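Local coordinates for protein 6-phosphogluconate dehydrogenase (Pseudomonas syringae, PDB 5U5G) that probably catalyses the NADP-dependent interconversion of (2-oxopropyl)phosphonic acid and its hydroxy form, a late step in fosfomycin biosynthesis, at residues Q114-G126 with L135-I149. Residues are numbered along the deposited sequence; the frame is centred on the assembly and turned at random.
With 7VD ((2-oxopropyl)phosphonic acid), chain F; NAP (NADP nicotinamide-adenine-dinucleotide phosphate), chain E.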
loop_
_atom_site.group_PDB
_atom_site.type_symbol
_atom_site.label_atom_id
_atom_site.label_comp_id
_atom_site.label_asym_id
_atom_site.label_seq_id
_atom_site.Cartn_x
_atom_site.Cartn_y
_atom_site.Cartn_z
ATOM N N GLN A 114 -12.430 -7.924 -38.809
ATOM C CA GLN A 114 -11.348 -7.975 -39.793
ATOM C C GLN A 114 -10.587 -9.300 -39.785
ATOM O O GLN A 114 -9.606 -9.436 -40.528
ATOM C CB GLN A 114 -10.338 -6.839 -39.556
ATOM C CG GLN A 114 -10.889 -5.421 -39.519
ATOM C CD GLN A 114 -11.365 -4.931 -40.873
ATOM O OE1 GLN A 114 -10.624 -4.274 -41.608
ATOM N NE2 GLN A 114 -12.615 -5.242 -41.207
ATOM N N GLY A 115 -10.985 -10.266 -38.960
ATOM C CA GLY A 115 -10.183 -11.467 -38.819
ATOM C C GLY A 115 -8.866 -11.270 -38.100
ATOM O O GLY A 115 -7.953 -12.081 -38.263
ATOM N N ALA A 116 -8.734 -10.208 -37.311
ATOM C CA ALA A 116 -7.550 -9.944 -36.506
ATOM C C ALA A 116 -7.909 -10.070 -35.028
ATOM O O ALA A 116 -9.058 -10.341 -34.671
ATOM C CB ALA A 116 -6.973 -8.561 -36.834
ATOM N N ASP A 117 -6.914 -9.880 -34.158
ATOM C CA ASP A 117 -7.110 -10.019 -32.719
ATOM C C ASP A 117 -6.625 -8.790 -31.967
ATOM O O ASP A 117 -5.455 -8.407 -32.080
ATOM C CB ASP A 117 -6.390 -11.244 -32.164
ATOM C CG ASP A 117 -7.256 -12.484 -32.201
ATOM O OD1 ASP A 117 -8.082 -12.665 -31.272
ATOM O OD2 ASP A 117 -7.107 -13.264 -33.161
ATOM N N TYR A 118 -7.521 -8.197 -31.186
ATOM C CA TYR A 118 -7.156 -7.211 -30.176
ATOM C C TYR A 118 -6.816 -7.943 -28.881
ATOM O O TYR A 118 -7.592 -8.790 -28.425
ATOM C CB TYR A 118 -8.316 -6.233 -29.962
ATOM C CG TYR A 118 -8.026 -5.033 -29.069
ATOM C CD1 TYR A 118 -7.209 -3.994 -29.511
ATOM C CD2 TYR A 118 -8.615 -4.918 -27.807
ATOM C CE1 TYR A 118 -6.963 -2.882 -28.712
ATOM C CE2 TYR A 118 -8.373 -3.815 -26.995
ATOM C CZ TYR A 118 -7.543 -2.802 -27.455
ATOM O OH TYR A 118 -7.302 -1.707 -26.656
ATOM N N ILE A 119 -5.647 -7.651 -28.313
ATOM C CA ILE A 119 -5.287 -8.109 -26.972
ATOM C C ILE A 119 -5.255 -6.884 -26.067
ATOM O O ILE A 119 -4.440 -5.971 -26.258
ATOM C CB ILE A 119 -3.952 -8.862 -26.949
ATOM C CG1 ILE A 119 -4.051 -10.173 -27.747
ATOM C CG2 ILE A 119 -3.532 -9.166 -25.511
ATOM C CD1 ILE A 119 -5.069 -11.174 -27.200
ATOM N N GLU A 120 -6.169 -6.860 -25.104
ATOM C CA GLU A 120 -6.323 -5.777 -24.140
ATOM C C GLU A 120 -5.375 -6.059 -22.975
ATOM O O GLU A 120 -5.594 -7.000 -22.213
ATOM C CB GLU A 120 -7.793 -5.721 -23.718
ATOM C CG GLU A 120 -8.177 -4.897 -22.509
ATOM C CD GLU A 120 -9.633 -5.159 -22.082
ATOM O OE1 GLU A 120 -10.427 -5.692 -22.894
ATOM O OE2 GLU A 120 -9.979 -4.852 -20.927
ATOM N N CYS A 121 -4.296 -5.274 -22.851
ATOM C CA CYS A 121 -3.182 -5.626 -21.959
ATOM C C CYS A 121 -2.689 -4.422 -21.152
ATOM O O CYS A 121 -1.528 -4.005 -21.275
ATOM C CB CYS A 121 -2.041 -6.241 -22.776
ATOM S SG CYS A 121 -0.739 -7.060 -21.812
ATOM N N PRO A 122 -3.533 -3.843 -20.289
ATOM C CA PRO A 122 -3.036 -2.779 -19.405
ATOM C C PRO A 122 -1.978 -3.342 -18.463
ATOM O O PRO A 122 -1.955 -4.541 -18.174
ATOM C CB PRO A 122 -4.288 -2.311 -18.651
ATOM C CG PRO A 122 -5.258 -3.482 -18.727
ATOM C CD PRO A 122 -4.972 -4.123 -20.072
ATOM N N VAL A 123 -1.067 -2.471 -18.017
ATOM C CA VAL A 123 0.087 -2.900 -17.234
ATOM C C VAL A 123 0.239 -2.033 -15.992
ATOM O O VAL A 123 -0.330 -0.945 -15.887
ATOM C CB VAL A 123 1.387 -2.866 -18.062
ATOM C CG1 VAL A 123 1.313 -3.859 -19.225
ATOM C CG2 VAL A 123 1.657 -1.448 -18.562
ATOM N N SER A 124 1.030 -2.529 -15.041
ATOM C CA SER A 124 1.326 -1.774 -13.832
ATOM C C SER A 124 2.752 -2.076 -13.393
ATOM O O SER A 124 3.234 -3.204 -13.529
ATOM C CB SER A 124 0.336 -2.111 -12.713
ATOM O OG SER A 124 0.521 -1.277 -11.593
ATOM N N GLY A 125 3.421 -1.058 -12.860
ATOM C CA GLY A 125 4.793 -1.230 -12.423
ATOM C C GLY A 125 5.661 -0.045 -12.787
ATOM O O GLY A 125 6.817 0.027 -12.372
ATOM N N GLY A 126 5.111 0.890 -13.556
ATOM C CA GLY A 126 5.811 2.114 -13.905
ATOM C C GLY A 126 7.004 1.897 -14.833
ATOM O O GLY A 126 7.344 0.782 -15.227
ATOM N N LEU A 135 6.976 -5.870 -15.087
ATOM C CA LEU A 135 5.619 -5.324 -15.056
ATOM C C LEU A 135 4.608 -6.414 -14.720
ATOM O O LEU A 135 4.840 -7.606 -14.940
ATOM C CB LEU A 135 5.239 -4.689 -16.396
ATOM C CG LEU A 135 5.938 -3.372 -16.746
ATOM C CD1 LEU A 135 5.546 -2.899 -18.149
ATOM C CD2 LEU A 135 5.663 -2.303 -15.692
ATOM N N SER A 136 3.477 -5.995 -14.159
ATOM C CA SER A 136 2.302 -6.851 -14.078
ATOM C C SER A 136 1.362 -6.506 -15.223
ATOM O O SER A 136 1.091 -5.329 -15.479
ATOM C CB SER A 136 1.563 -6.682 -12.747
ATOM O OG SER A 136 2.419 -6.929 -11.655
ATOM N N ALA A 137 0.855 -7.523 -15.897
ATOM C CA ALA A 137 -0.114 -7.338 -16.967
ATOM C C ALA A 137 -1.457 -7.940 -16.565
ATOM O O ALA A 137 -1.519 -8.933 -15.830
ATOM C CB ALA A 137 0.383 -7.966 -18.280
ATOM N N ILE A 138 -2.530 -7.295 -17.023
ATOM C CA ILE A 138 -3.894 -7.817 -16.955
ATOM C C ILE A 138 -4.388 -7.935 -18.389
ATOM O O ILE A 138 -4.305 -6.968 -19.151
ATOM C CB ILE A 138 -4.823 -6.897 -16.142
ATOM C CG1 ILE A 138 -4.081 -6.314 -14.936
ATOM C CG2 ILE A 138 -6.111 -7.643 -15.758
ATOM C CD1 ILE A 138 -4.692 -5.019 -14.412
ATOM N N VAL A 139 -4.877 -9.107 -18.770
ATOM C CA VAL A 139 -5.032 -9.432 -20.186
ATOM C C VAL A 139 -6.439 -9.935 -20.458
ATOM O O VAL A 139 -6.887 -10.907 -19.834
ATOM C CB VAL A 139 -4.004 -10.484 -20.650
ATOM C CG1 VAL A 139 -4.147 -10.739 -22.146
ATOM C CG2 VAL A 139 -2.593 -10.047 -20.310
ATOM N N SER A 140 -7.117 -9.297 -21.414
ATOM C CA SER A 140 -8.389 -9.777 -21.931
ATOM C C SER A 140 -8.271 -10.013 -23.432
ATOM O O SER A 140 -7.523 -9.321 -24.132
ATOM C CB SER A 140 -9.525 -8.784 -21.673
ATOM O OG SER A 140 -9.777 -8.621 -20.297
ATOM N N GLY A 141 -9.040 -10.975 -23.923
ATOM C CA GLY A 141 -9.012 -11.321 -25.324
ATOM C C GLY A 141 -9.028 -12.821 -25.548
ATOM O O GLY A 141 -9.118 -13.609 -24.598
ATOM N N ARG A 142 -8.898 -13.229 -26.842
ATOM C CA ARG A 142 -9.132 -14.620 -27.170
ATOM C C ARG A 142 -7.897 -15.464 -26.871
ATOM O O ARG A 142 -6.763 -14.981 -26.975
ATOM C CB ARG A 142 -9.520 -14.749 -28.633
ATOM C CG ARG A 142 -10.728 -13.906 -28.991
ATOM C CD ARG A 142 -11.567 -14.579 -30.075
ATOM N NE ARG A 142 -10.696 -15.275 -30.997
ATOM C CZ ARG A 142 -11.133 -16.160 -31.887
ATOM N NH1 ARG A 142 -12.435 -16.435 -31.972
ATOM N NH2 ARG A 142 -10.282 -16.775 -32.704
ATOM N N PRO A 143 -8.112 -16.725 -26.477
ATOM C CA PRO A 143 -7.000 -17.529 -25.948
ATOM C C PRO A 143 -5.926 -17.884 -26.968
ATOM O O PRO A 143 -4.753 -18.010 -26.587
ATOM C CB PRO A 143 -7.710 -18.781 -25.399
ATOM C CG PRO A 143 -9.009 -18.829 -26.112
ATOM C CD PRO A 143 -9.410 -17.400 -26.305
ATOM N N GLU A 144 -6.253 -18.055 -28.246
ATOM C CA GLU A 144 -5.176 -18.392 -29.173
ATOM C C GLU A 144 -4.241 -17.201 -29.393
ATOM O O GLU A 144 -3.016 -17.349 -29.338
ATOM C CB GLU A 144 -5.736 -18.902 -30.500
ATOM C CG GLU A 144 -4.619 -19.369 -31.427
ATOM C CD GLU A 144 -5.026 -19.506 -32.894
ATOM O OE1 GLU A 144 -5.950 -18.796 -33.350
ATOM O OE2 GLU A 144 -4.374 -20.315 -33.580
ATOM N N ALA A 145 -4.798 -16.013 -29.626
ATOM C CA ALA A 145 -3.967 -14.818 -29.744
ATOM C C ALA A 145 -3.177 -14.563 -28.467
ATOM O O ALA A 145 -1.991 -14.218 -28.523
ATOM C CB ALA A 145 -4.830 -13.605 -30.088
ATOM N N TYR A 146 -3.812 -14.730 -27.307
ATOM C CA TYR A 146 -3.089 -14.593 -26.048
ATOM C C TYR A 146 -1.902 -15.545 -25.999
ATOM O O TYR A 146 -0.774 -15.134 -25.707
ATOM C CB TYR A 146 -4.031 -14.843 -24.868
ATOM C CG TYR A 146 -3.336 -14.905 -23.525
ATOM C CD1 TYR A 146 -2.557 -13.848 -23.078
ATOM C CD2 TYR A 146 -3.470 -16.016 -22.700
ATOM C CE1 TYR A 146 -1.924 -13.894 -21.853
ATOM C CE2 TYR A 146 -2.844 -16.070 -21.471
ATOM C CZ TYR A 146 -2.069 -15.006 -21.056
ATOM O OH TYR A 146 -1.439 -15.041 -19.839
ATOM N N GLY A 147 -2.138 -16.824 -26.298
ATOM C CA GLY A 147 -1.045 -17.782 -26.293
ATOM C C GLY A 147 0.092 -17.414 -27.228
ATOM O O GLY A 147 1.255 -17.724 -26.951
ATOM N N LEU A 148 -0.216 -16.745 -28.341
ATOM C CA LEU A 148 0.836 -16.404 -29.296
ATOM C C LEU A 148 1.705 -15.262 -28.782
ATOM O O LEU A 148 2.924 -15.265 -28.985
ATOM C CB LEU A 148 0.225 -16.041 -30.649
ATOM C CG LEU A 148 -0.496 -17.194 -31.344
ATOM C CD1 LEU A 148 -1.195 -16.714 -32.604
ATOM C CD2 LEU A 148 0.501 -18.291 -31.663
ATOM N N ILE A 149 1.102 -14.273 -28.118
ATOM C CA ILE A 149 1.857 -13.108 -27.667
ATOM C C ILE A 149 2.369 -13.270 -26.243
ATOM O O ILE A 149 3.242 -12.498 -25.818
ATOM C CB ILE A 149 1.020 -11.814 -27.797
ATOM C CG1 ILE A 149 -0.317 -11.959 -27.069
ATOM C CG2 ILE A 149 0.784 -11.474 -29.269
ATOM C CD1 ILE A 149 -0.314 -11.443 -25.655
HETATM P P1 7VD F . 1.443 2.216 -12.451
HETATM C C1 7VD F . 1.205 3.846 -13.213
HETATM O O2 7VD F . 0.179 1.400 -12.316
HETATM O O3 7VD F . 2.501 1.410 -13.167
HETATM O O4 7VD F . 1.945 2.639 -11.092
HETATM C C6 7VD F . -0.140 4.104 -13.843
HETATM O O7 7VD F . -0.756 3.210 -14.425
HETATM C C8 7VD F . -0.666 5.507 -13.709
HETATM P PA NAP E . 2.966 9.962 -22.008
HETATM O O1A NAP E . 2.164 11.195 -21.808
HETATM O O2A NAP E . 4.372 9.855 -21.472
HETATM O O5B NAP E . 3.006 9.576 -23.623
HETATM C C5B NAP E . 1.681 9.604 -24.094
HETATM C C4B NAP E . 1.695 8.931 -25.483
HETATM O O4B NAP E . 0.422 9.028 -26.121
HETATM C C3B NAP E . 2.781 9.619 -26.386
HETATM O O3B NAP E . 3.324 8.667 -27.247
HETATM C C2B NAP E . 1.897 10.574 -27.212
HETATM O O2B NAP E . 2.363 10.873 -28.436
HETATM C C1B NAP E . 0.642 9.629 -27.384
HETATM N N9A NAP E . -0.499 10.440 -27.761
HETATM C C8A NAP E . -1.349 11.218 -26.948
HETATM N N7A NAP E . -2.303 11.879 -27.658
HETATM C C5A NAP E . -2.040 11.511 -28.985
HETATM C C6A NAP E . -2.657 11.852 -30.202
HETATM N N6A NAP E . -3.741 12.694 -30.231
HETATM N N1A NAP E . -2.205 11.364 -31.385
HETATM C C2A NAP E . -1.123 10.528 -31.309
HETATM N N3A NAP E . -0.437 10.107 -30.236
HETATM C C4A NAP E . -0.922 10.621 -29.064
HETATM O O3 NAP E . 1.962 8.905 -21.253
HETATM P PN NAP E . 2.688 7.634 -20.606
HETATM O O1N NAP E . 3.608 6.944 -21.535
HETATM O O2N NAP E . 2.962 7.790 -19.126
HETATM O O5D NAP E . 1.351 6.517 -20.501
HETATM C C5D NAP E . 1.075 5.938 -21.697
HETATM C C4D NAP E . 0.047 4.854 -21.425
HETATM O O4D NAP E . 0.580 3.899 -20.471
HETATM C C3D NAP E . -1.231 5.505 -20.749
HETATM O O3D NAP E . -2.370 4.844 -21.224
HETATM C C2D NAP E . -1.017 5.230 -19.277
HETATM O O2D NAP E . -2.213 5.092 -18.555
HETATM C C1D NAP E . -0.309 3.839 -19.363
HETATM N N1N NAP E . 0.488 3.576 -18.181
HETATM C C2N NAP E . 1.511 4.462 -17.752
HETATM C C3N NAP E . 2.284 4.109 -16.667
HETATM C C7N NAP E . 3.371 4.982 -16.215
HETATM O O7N NAP E . 4.115 4.687 -15.278
HETATM N N7N NAP E . 3.624 6.165 -16.887
HETATM C C4N NAP E . 2.098 2.800 -15.947
HETATM C C5N NAP E . 1.002 1.980 -16.465
HETATM C C6N NAP E . 0.256 2.372 -17.497
HETATM P P2B NAP E . 3.554 12.284 -28.494
HETATM O O1X NAP E . 4.754 11.587 -27.932
HETATM O O2X NAP E . 3.585 12.619 -29.988
HETATM O O3X NAP E . 2.831 13.255 -27.591
HETATM O O HOH W 1 -8.565 -11.196 -28.928
HETATM O O HOH W 2 3.561 -4.028 -10.756
#
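Glu120 and Ser140 form an antiparallel hydrogen-bonded pair, with Glu120 N to Ser140 O at 3.0 Å and Ser140 N to Glu120 O at 2.9 Å. Ser124 and Ser136 pair the same way nearer the ligands. Between them Pro122 has no N-H to give, but its O takes a straight bond from Ile138 N (3.0 Å, 174° at the hydrogen).

The tight part is apolar. Chi1 of -65° sets Ile119 CG2 anti to the backbone N, where it meets Val139 CG1 at 3.8 Å and Ile149 CD1 at 3.9 Å. CG1 carries CD1 to Ala145 CB on helix 143-156. Cys121 SG touches both Ala137 CB and Val139 CG2. Asp117 CB and CG press on Ala145 CB.

The loose, solvent side is the Asp117 carboxylate with exposed Arg142. The salt bridge from Asp117 OD1 to Arg142 NE is long, 3.7 Å, and a water joins Asp117 OD1, Tyr118 O and Arg142 N.

At the other end, Ser124 OG donates to phosphonate O2 (2.8 Å), and Gly125 N to O3. Leu135 CD2 lies against Ser124 O, Gly125 CA and Gly126 O.

In the sheet of this Rossmann-type domain, strand 117-124 lies between strands 92-95 and 135-139. Strand 157-162 flanks 135-139 on its other side, and helix 168-196 touches Glu120, Pro122 and Ser124.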